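Local structure of ABC transporter, periplasmic substrate-binding protein (Thermotoga maritima, 2HPG) at residues K29-V42 and Y245-E259. The protein probably binds a solute in the periplasm and hands it to a tripartite ATP-independent periplasmic (TRAP) transporter. Residues are numbered along the deposited sequence; the frame is centred on the assembly and turned at random. Where two conformers were deposited one is given.
Sequences KWAKAVEEKTNGDV and YQKIIEEEMDKAGIE
Trp30, on helix 29-37, reaches across to the roughly antiparallel helix 245-259 (149°, axes 9.2 Å apart) and donates NE1 to Ile249 O at 3.2 Å. The indole meets an in-plane lone pair of this carbonyl, which also accepts the helical bond from Met253 N. Tyr245 OH donates to Asp41 OD2 at 3.1 Å, from above the carboxylate plane. Beta-branched Thr38 suits the helix end: OG1 bonds back to Val34 O and accepts from Val42 N, while CG2 lies over the Tyr245 ring, 4.0 Å from its centroid. With CG anti to the backbone N (chi1 162°), the indole lies between the helices; Met253, modelled as selenomethionine, covers one face, though too closely for its geometry to be trusted. Replacing Trp30 by alanine removes NE1 and the ring, which would probably open a gap against Ile249 CG2. Branched Val34 and Ile248 fill the next turns, Val34 CG1 3.9 Å from Ile249 CG1 and Ile248 CG2 3.9 Å from Lys37 CB. Long Lys29 and Glu259 span the exposed border in a salt bridge; Glu252 packs CB on Val34 CG2. Apolar groups thus join the helices beside strand 9-14, whose Phe13 meets the indole edge-to-face, and polar pairs at both ends probably favour their register.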
ATOM      1  N   LYS A  29      17.186   6.357  -3.940  1.00 20.83           N
ATOM      2  CA  LYS A  29      17.551   7.559  -3.173  1.00 21.54           C
ATOM      3  C   LYS A  29      17.815   7.225  -1.729  1.00 20.90           C
ATOM      4  O   LYS A  29      18.776   7.712  -1.139  1.00 20.62           O
ATOM      5  CB  LYS A  29      16.429   8.602  -3.221  1.00 22.08           C
ATOM      6  CG  LYS A  29      16.365   9.431  -4.493  1.00 24.31           C
ATOM      7  CD  LYS A  29      15.371  10.622  -4.336  1.00 24.80           C
ATOM      8  CE  LYS A  29      15.869  11.668  -3.301  1.00 28.50           C
ATOM      9  NZ  LYS A  29      14.973  12.875  -3.116  1.00 29.16           N
ATOM     10  N   TRP A  30      16.939   6.416  -1.147  1.00 20.31           N
ATOM     11  CA  TRP A  30      17.109   5.968   0.223  1.00 21.05           C
ATOM     12  C   TRP A  30      18.392   5.171   0.418  1.00 21.69           C
ATOM     13  O   TRP A  30      19.133   5.407   1.375  1.00 21.36           O
ATOM     14  CB  TRP A  30      15.918   5.123   0.644  1.00 20.33           C
ATOM     15  CG  TRP A  30      16.151   4.283   1.827  1.00 19.27           C
ATOM     16  CD1 TRP A  30      16.376   4.700   3.112  1.00 19.37           C
ATOM     17  CD2 TRP A  30      16.122   2.856   1.864  1.00 20.54           C
ATOM     18  NE1 TRP A  30      16.487   3.620   3.948  1.00 19.11           N
ATOM     19  CE2 TRP A  30      16.361   2.469   3.201  1.00 19.44           C
ATOM     20  CE3 TRP A  30      15.935   1.858   0.884  1.00 19.44           C
ATOM     21  CZ2 TRP A  30      16.415   1.128   3.591  1.00 21.37           C
ATOM     22  CZ3 TRP A  30      15.973   0.527   1.276  1.00 19.28           C
ATOM     23  CH2 TRP A  30      16.200   0.172   2.618  1.00 20.37           C
ATOM     24  N   ALA A  31      18.625   4.217  -0.473  1.00 22.29           N
ATOM     25  CA  ALA A  31      19.824   3.375  -0.438  1.00 23.35           C
ATOM     26  C   ALA A  31      21.087   4.216  -0.555  1.00 24.23           C
ATOM     27  O   ALA A  31      22.036   4.025   0.194  1.00 24.53           O
ATOM     28  CB  ALA A  31      19.783   2.357  -1.559  1.00 22.32           C
ATOM     29  N   LYS A  32      21.098   5.136  -1.511  1.00 25.86           N
ATOM     30  CA  LYS A  32      22.251   6.020  -1.710  1.00 26.32           C
ATOM     31  C   LYS A  32      22.548   6.882  -0.464  1.00 26.97           C
ATOM     32  O   LYS A  32      23.714   7.027  -0.086  1.00 26.97           O
ATOM     33  CB  LYS A  32      22.034   6.856  -2.968  1.00 26.61           C
ATOM     34  CG  LYS A  32      23.221   7.672  -3.405  1.00 27.61           C
ATOM     35  CD  LYS A  32      23.088   8.093  -4.877  1.00 28.74           C
ATOM     36  CE  LYS A  32      23.576   6.982  -5.840  1.00 30.90           C
ATOM     37  NZ  LYS A  32      23.435   7.330  -7.312  1.00 31.55           N
ATOM     38  N   ALA A  33      21.499   7.392   0.197  1.00 27.01           N
ATOM     39  CA  ALA A  33      21.632   8.202   1.418  1.00 27.40           C
ATOM     40  C   ALA A  33      22.146   7.403   2.626  1.00 27.84           C
ATOM     41  O   ALA A  33      23.015   7.888   3.356  1.00 28.83           O
ATOM     42  CB  ALA A  33      20.288   8.880   1.771  1.00 27.57           C
ATOM     43  N   VAL A  34      21.609   6.194   2.848  1.00 27.46           N
ATOM     44  CA  VAL A  34      22.139   5.288   3.887  1.00 27.36           C
ATOM     45  C   VAL A  34      23.603   4.929   3.647  1.00 27.08           C
ATOM     46  O   VAL A  34      24.390   4.905   4.575  1.00 27.22           O
ATOM     47  CB  VAL A  34      21.303   4.006   3.990  1.00 26.88           C
ATOM     48  CG1 VAL A  34      22.016   2.954   4.851  1.00 27.29           C
ATOM     49  CG2 VAL A  34      19.954   4.343   4.559  1.00 25.50           C
ATOM     50  N   GLU A  35      23.957   4.671   2.395  1.00 27.69           N
ATOM     51  CA  GLU A  35      25.333   4.380   2.029  0.50 27.57           C
ATOM     52  C   GLU A  35      26.239   5.570   2.344  1.00 28.45           C
ATOM     53  O   GLU A  35      27.294   5.400   2.944  1.00 28.58           O
ATOM     54  CB  GLU A  35      25.414   3.971   0.553  0.50 27.18           C
ATOM     55  CG  GLU A  35      24.975   2.518   0.339  0.50 26.03           C
ATOM     56  CD  GLU A  35      24.541   2.188  -1.075  0.50 25.58           C
ATOM     57  OE1 GLU A  35      24.866   2.948  -2.002  0.50 20.61           O
ATOM     58  OE2 GLU A  35      23.869   1.150  -1.253  0.50 21.61           O
ATOM     59  N   GLU A  36      25.812   6.772   1.954  1.00 29.13           N
ATOM     60  CA  GLU A  36      26.563   7.998   2.226  1.00 29.63           C
ATOM     61  C   GLU A  36      26.752   8.240   3.725  1.00 30.24           C
ATOM     62  O   GLU A  36      27.871   8.428   4.192  1.00 30.73           O
ATOM     63  CB  GLU A  36      25.864   9.195   1.584  1.00 29.78           C
ATOM     64  CG  GLU A  36      26.005   9.227   0.060  1.00 29.74           C
ATOM     65  CD  GLU A  36      25.154  10.298  -0.588  1.00 30.08           C
ATOM     66  OE1 GLU A  36      24.506  11.070   0.151  1.00 31.09           O
ATOM     67  OE2 GLU A  36      25.154  10.377  -1.838  1.00 32.04           O
ATOM     68  N   LYS A  37      25.660   8.212   4.469  1.00 31.04           N
ATOM     69  CA  LYS A  37      25.693   8.522   5.896  1.00 31.99           C
ATOM     70  C   LYS A  37      26.309   7.438   6.796  1.00 32.65           C
ATOM     71  O   LYS A  37      26.588   7.698   7.971  1.00 32.39           O
ATOM     72  CB  LYS A  37      24.286   8.866   6.376  1.00 31.96           C
ATOM     73  CG  LYS A  37      23.725  10.119   5.702  1.00 32.63           C
ATOM     74  CD  LYS A  37      22.555  10.709   6.465  1.00 33.91           C
ATOM     75  CE  LYS A  37      21.847  11.804   5.665  1.00 35.44           C
ATOM     76  NZ  LYS A  37      22.786  12.727   4.926  1.00 38.07           N
ATOM     77  N   THR A  38      26.495   6.228   6.259  1.00 33.27           N
ATOM     78  CA  THR A  38      27.182   5.141   6.980  1.00 33.42           C
ATOM     79  C   THR A  38      28.597   4.961   6.454  1.00 33.95           C
ATOM     80  O   THR A  38      29.290   4.012   6.821  1.00 34.86           O
ATOM     81  CB  THR A  38      26.453   3.784   6.810  1.00 33.33           C
ATOM     82  OG1 THR A  38      26.487   3.399   5.427  1.00 32.81           O
ATOM     83  CG2 THR A  38      25.038   3.869   7.316  1.00 33.07           C
ATOM     84  N   ASN A  39      29.009   5.854   5.561  1.00 34.43           N
ATOM     85  CA  ASN A  39      30.346   5.849   4.995  1.00 34.29           C
ATOM     86  C   ASN A  39      30.644   4.586   4.193  1.00 34.32           C
ATOM     87  O   ASN A  39      31.788   4.112   4.186  1.00 35.10           O
ATOM     88  CB  ASN A  39      31.416   6.016   6.103  1.00 35.21           C
ATOM     89  CG  ASN A  39      30.967   6.925   7.255  1.00 35.93           C
ATOM     90  OD1 ASN A  39      30.807   6.463   8.392  1.00 39.38           O
ATOM     91  ND2 ASN A  39      30.763   8.210   6.968  1.00 35.69           N
ATOM     92  N   GLY A  40      29.635   4.033   3.525  1.00 33.16           N
ATOM     93  CA  GLY A  40      29.815   2.822   2.735  1.00 32.13           C
ATOM     94  C   GLY A  40      29.786   1.528   3.539  1.00 31.33           C
ATOM     95  O   GLY A  40      29.909   0.447   2.966  1.00 30.73           O
ATOM     96  N   ASP A  41      29.624   1.620   4.856  1.00 30.36           N
ATOM     97  CA  ASP A  41      29.538   0.422   5.691  1.00 30.03           C
ATOM     98  C   ASP A  41      28.242  -0.366   5.509  1.00 29.13           C
ATOM     99  O   ASP A  41      28.234  -1.569   5.727  1.00 29.00           O
ATOM    100  CB  ASP A  41      29.729   0.756   7.177  1.00 30.60           C
ATOM    101  CG  ASP A  41      31.190   0.674   7.611  1.00 31.50           C
ATOM    102  OD1 ASP A  41      32.085   0.637   6.739  1.00 34.57           O
ATOM    103  OD2 ASP A  41      31.439   0.616   8.828  1.00 35.15           O
ATOM    104  N   VAL A  42      27.148   0.309   5.159  1.00 28.16           N
ATOM    105  CA  VAL A  42      25.906  -0.378   4.816  1.00 27.20           C
ATOM    106  C   VAL A  42      25.659  -0.176   3.333  1.00 26.61           C
ATOM    107  O   VAL A  42      25.545   0.946   2.871  1.00 26.27           O
ATOM    108  CB  VAL A  42      24.690   0.121   5.637  1.00 27.15           C
ATOM    109  CG1 VAL A  42      23.409  -0.553   5.172  1.00 25.96           C
ATOM    110  CG2 VAL A  42      24.918  -0.117   7.137  1.00 25.54           C
ATOM    111  N   TYR A 245      23.516   3.234  12.973  1.00 32.66           N
ATOM    112  CA  TYR A 245      23.103   2.801  11.634  1.00 32.49           C
ATOM    113  C   TYR A 245      21.630   2.433  11.619  1.00 31.88           C
ATOM    114  O   TYR A 245      20.939   2.661  10.637  1.00 31.47           O
ATOM    115  CB  TYR A 245      23.951   1.624  11.156  1.00 32.59           C
ATOM    116  CG  TYR A 245      25.396   1.941  10.847  1.00 32.05           C
ATOM    117  CD1 TYR A 245      25.888   3.245  10.861  1.00 32.04           C
ATOM    118  CD2 TYR A 245      26.273   0.918  10.492  1.00 32.96           C
ATOM    119  CE1 TYR A 245      27.226   3.512  10.555  1.00 32.07           C
ATOM    120  CE2 TYR A 245      27.599   1.174  10.180  1.00 32.51           C
ATOM    121  CZ  TYR A 245      28.075   2.465  10.223  1.00 32.80           C
ATOM    122  OH  TYR A 245      29.400   2.689   9.902  1.00 34.03           O
ATOM    123  N   GLN A 246      21.155   1.860  12.712  1.00 31.63           N
ATOM    124  CA  GLN A 246      19.741   1.578  12.865  1.00 32.10           C
ATOM    125  C   GLN A 246      18.915   2.853  12.674  1.00 32.01           C
ATOM    126  O   GLN A 246      17.898   2.848  11.968  1.00 32.01           O
ATOM    127  CB  GLN A 246      19.469   0.961  14.246  1.00 32.06           C
ATOM    128  CG  GLN A 246      20.030  -0.436  14.419  1.00 32.95           C
ATOM    129  CD  GLN A 246      19.689  -1.070  15.761  1.00 33.45           C
ATOM    130  OE1 GLN A 246      20.266  -2.088  16.135  1.00 37.47           O
ATOM    131  NE2 GLN A 246      18.760  -0.482  16.482  1.00 33.62           N
ATOM    132  N   LYS A 247      19.364   3.943  13.290  1.00 31.91           N
ATOM    133  CA  LYS A 247      18.657   5.219  13.217  1.00 32.09           C
ATOM    134  C   LYS A 247      18.738   5.854  11.846  1.00 31.13           C
ATOM    135  O   LYS A 247      17.743   6.386  11.373  1.00 31.12           O
ATOM    136  CB  LYS A 247      19.165   6.216  14.276  1.00 32.71           C
ATOM    137  CG  LYS A 247      18.559   6.004  15.652  1.00 34.39           C
ATOM    138  CD  LYS A 247      18.802   7.201  16.578  1.00 34.80           C
ATOM    139  CE  LYS A 247      18.422   6.863  18.023  1.00 36.66           C
ATOM    140  NZ  LYS A 247      18.319   8.092  18.899  1.00 37.66           N
ATOM    141  N   ILE A 248      19.918   5.823  11.226  1.00 29.89           N
ATOM    142  CA  ILE A 248      20.083   6.318   9.865  1.00 29.84           C
ATOM    143  C   ILE A 248      19.165   5.592   8.874  1.00 29.54           C
ATOM    144  O   ILE A 248      18.533   6.218   8.021  1.00 28.79           O
ATOM    145  CB  ILE A 248      21.524   6.155   9.378  1.00 29.62           C
ATOM    146  CG1 ILE A 248      22.459   7.112  10.138  1.00 29.83           C
ATOM    147  CG2 ILE A 248      21.623   6.433   7.862  1.00 28.98           C
ATOM    148  CD1 ILE A 248      23.900   6.659  10.177  1.00 29.75           C
ATOM    149  N   ILE A 249      19.105   4.274   8.973  1.00 29.25           N
ATOM    150  CA  ILE A 249      18.301   3.498   8.031  1.00 29.68           C
ATOM    151  C   ILE A 249      16.815   3.861   8.127  1.00 29.82           C
ATOM    152  O   ILE A 249      16.176   4.134   7.098  1.00 29.86           O
ATOM    153  CB  ILE A 249      18.480   1.980   8.219  1.00 29.28           C
ATOM    154  CG1 ILE A 249      19.893   1.558   7.842  1.00 29.86           C
ATOM    155  CG2 ILE A 249      17.525   1.226   7.332  1.00 29.13           C
ATOM    156  CD1 ILE A 249      20.262   0.160   8.332  1.00 29.65           C
ATOM    157  N   GLU A 250      16.270   3.864   9.345  1.00 29.84           N
ATOM    158  CA  GLU A 250      14.861   4.202   9.572  1.00 30.22           C
ATOM    159  C   GLU A 250      14.506   5.634   9.227  1.00 29.84           C
ATOM    160  O   GLU A 250      13.448   5.884   8.666  1.00 29.33           O
ATOM    161  CB  GLU A 250      14.491   4.008  11.032  1.00 30.36           C
ATOM    162  CG  GLU A 250      14.477   2.604  11.503  1.00 32.03           C
ATOM    163  CD  GLU A 250      14.198   2.508  12.995  1.00 33.22           C
ATOM    164  OE1 GLU A 250      14.960   3.104  13.790  1.00 37.45           O
ATOM    165  OE2 GLU A 250      13.214   1.832  13.380  1.00 39.40           O
ATOM    166  N   GLU A 251      15.363   6.577   9.626  1.00 29.77           N
ATOM    167  CA  GLU A 251      15.131   8.014   9.387  1.00 29.80           C
ATOM    168  C   GLU A 251      15.204   8.365   7.918  1.00 28.18           C
ATOM    169  O   GLU A 251      14.412   9.153   7.422  1.00 27.47           O
ATOM    170  CB  GLU A 251      16.167   8.877  10.131  1.00 29.96           C
ATOM    171  CG  GLU A 251      15.959   8.924  11.636  1.00 31.65           C
ATOM    172  CD  GLU A 251      16.995   9.777  12.351  1.00 32.39           C
ATOM    173  OE1 GLU A 251      17.937  10.282  11.695  1.00 36.90           O
ATOM    174  OE2 GLU A 251      16.856   9.935  13.580  1.00 36.11           O
ATOM    175  N   GLU A 252      16.182   7.804   7.225  1.00 27.06           N
ATOM    176  CA  GLU A 252      16.316   8.064   5.812  1.00 26.87           C
ATOM    177  C   GLU A 252      15.172   7.502   4.982  1.00 26.46           C
ATOM    178  O   GLU A 252      14.841   8.048   3.920  1.00 26.17           O
ATOM    179  CB  GLU A 252      17.630   7.510   5.299  1.00 27.40           C
ATOM    180  CG  GLU A 252      18.799   8.325   5.747  1.00 28.32           C
ATOM    181  CD  GLU A 252      18.667   9.766   5.342  1.00 32.63           C
ATOM    182  OE1 GLU A 252      18.239  10.025   4.190  1.00 32.72           O
ATOM    183  OE2 GLU A 252      18.980  10.637   6.189  1.00 36.01           O
HETATM  184  N   MSE A 253      14.539   6.445   5.447  0.50 26.04           N
HETATM  185  CA  MSE A 253      13.472   5.904   4.649  0.50 25.86           C
HETATM  186  C   MSE A 253      12.105   6.464   4.986  0.50 25.41           C
HETATM  187  O   MSE A 253      11.234   6.502   4.122  0.50 25.07           O
HETATM  188  CB  MSE A 253      13.454   4.402   4.706  0.50 25.99           C
HETATM  189  CG  MSE A 253      13.386   3.866   3.302  0.50 26.22           C
HETATM  190 SE   MSE A 253      12.380   2.368   3.327  0.45 25.27          SE
HETATM  191  CE  MSE A 253      13.392   1.112   2.305  0.50 26.49           C
ATOM    192  N   ASP A 254      11.912   6.900   6.227  1.00 24.95           N
ATOM    193  CA  ASP A 254      10.722   7.701   6.556  1.00 24.78           C
ATOM    194  C   ASP A 254      10.727   8.972   5.713  1.00 24.55           C
ATOM    195  O   ASP A 254       9.685   9.389   5.180  1.00 24.55           O
ATOM    196  CB  ASP A 254      10.711   8.080   8.033  1.00 24.68           C
ATOM    197  CG  ASP A 254      10.085   7.028   8.919  1.00 24.33           C
ATOM    198  OD1 ASP A 254       9.293   6.160   8.465  1.00 25.33           O
ATOM    199  OD2 ASP A 254      10.363   7.105  10.127  1.00 25.07           O
ATOM    200  N   LYS A 255      11.910   9.560   5.585  1.00 24.31           N
ATOM    201  CA  LYS A 255      12.144  10.759   4.781  1.00 24.29           C
ATOM    202  C   LYS A 255      11.925  10.566   3.281  1.00 23.36           C
ATOM    203  O   LYS A 255      11.273  11.384   2.629  1.00 22.23           O
ATOM    204  CB  LYS A 255      13.566  11.221   5.030  1.00 24.58           C
ATOM    205  CG  LYS A 255      14.056  12.377   4.188  1.00 25.75           C
ATOM    206  CD  LYS A 255      15.413  12.871   4.733  1.00 27.27           C
ATOM    207  CE  LYS A 255      15.908  14.085   3.961  1.00 29.85           C
ATOM    208  NZ  LYS A 255      15.807  13.863   2.481  1.00 33.35           N
ATOM    209  N   ALA A 256      12.488   9.496   2.731  1.00 22.90           N
ATOM    210  CA  ALA A 256      12.281   9.161   1.324  1.00 22.67           C
ATOM    211  C   ALA A 256      10.826   8.805   1.053  1.00 21.53           C
ATOM    212  O   ALA A 256      10.299   9.084  -0.032  1.00 21.84           O
ATOM    213  CB  ALA A 256      13.179   7.987   0.919  1.00 23.03           C
ATOM    214  N   GLY A 257      10.192   8.171   2.034  1.00 19.89           N
ATOM    215  CA  GLY A 257       8.813   7.742   1.920  1.00 19.91           C
ATOM    216  C   GLY A 257       7.830   8.893   1.897  1.00 20.10           C
ATOM    217  O   GLY A 257       6.950   8.937   1.045  1.00 19.20           O
ATOM    218  N   ILE A 258       7.941   9.811   2.860  1.00 19.17           N
ATOM    219  CA  ILE A 258       7.149  11.045   2.879  0.50 19.26           C
ATOM    220  C   ILE A 258       7.275  11.750   1.517  1.00 19.27           C
ATOM    221  O   ILE A 258       6.312  12.223   0.927  1.00 19.33           O
ATOM    222  CB  ILE A 258       7.667  12.048   3.958  0.50 18.98           C
ATOM    223  CG1 ILE A 258       7.426  11.547   5.401  0.50 18.27           C
ATOM    224  CG2 ILE A 258       7.004  13.419   3.750  0.50 18.89           C
ATOM    225  CD1 ILE A 258       8.358  12.204   6.496  0.60 17.91           C
ATOM    226  N   GLU A 259       8.505  11.867   1.055  1.00 20.09           N
ATOM    227  CA  GLU A 259       8.772  12.594  -0.196  1.00 20.18           C
ATOM    228  C   GLU A 259       8.053  11.990  -1.409  1.00 19.51           C
ATOM    229  O   GLU A 259       7.398  12.714  -2.172  1.00 19.27           O
ATOM    230  CB  GLU A 259      10.276  12.637  -0.450  1.00 20.95           C
ATOM    231  CG  GLU A 259      10.714  13.433  -1.659  1.00 22.99           C
ATOM    232  CD  GLU A 259      12.211  13.284  -1.964  1.00 25.57           C
ATOM    233  OE1 GLU A 259      12.918  12.552  -1.233  1.00 34.97           O
ATOM    234  OE2 GLU A 259      12.687  13.903  -2.946  1.00 32.94           O
TER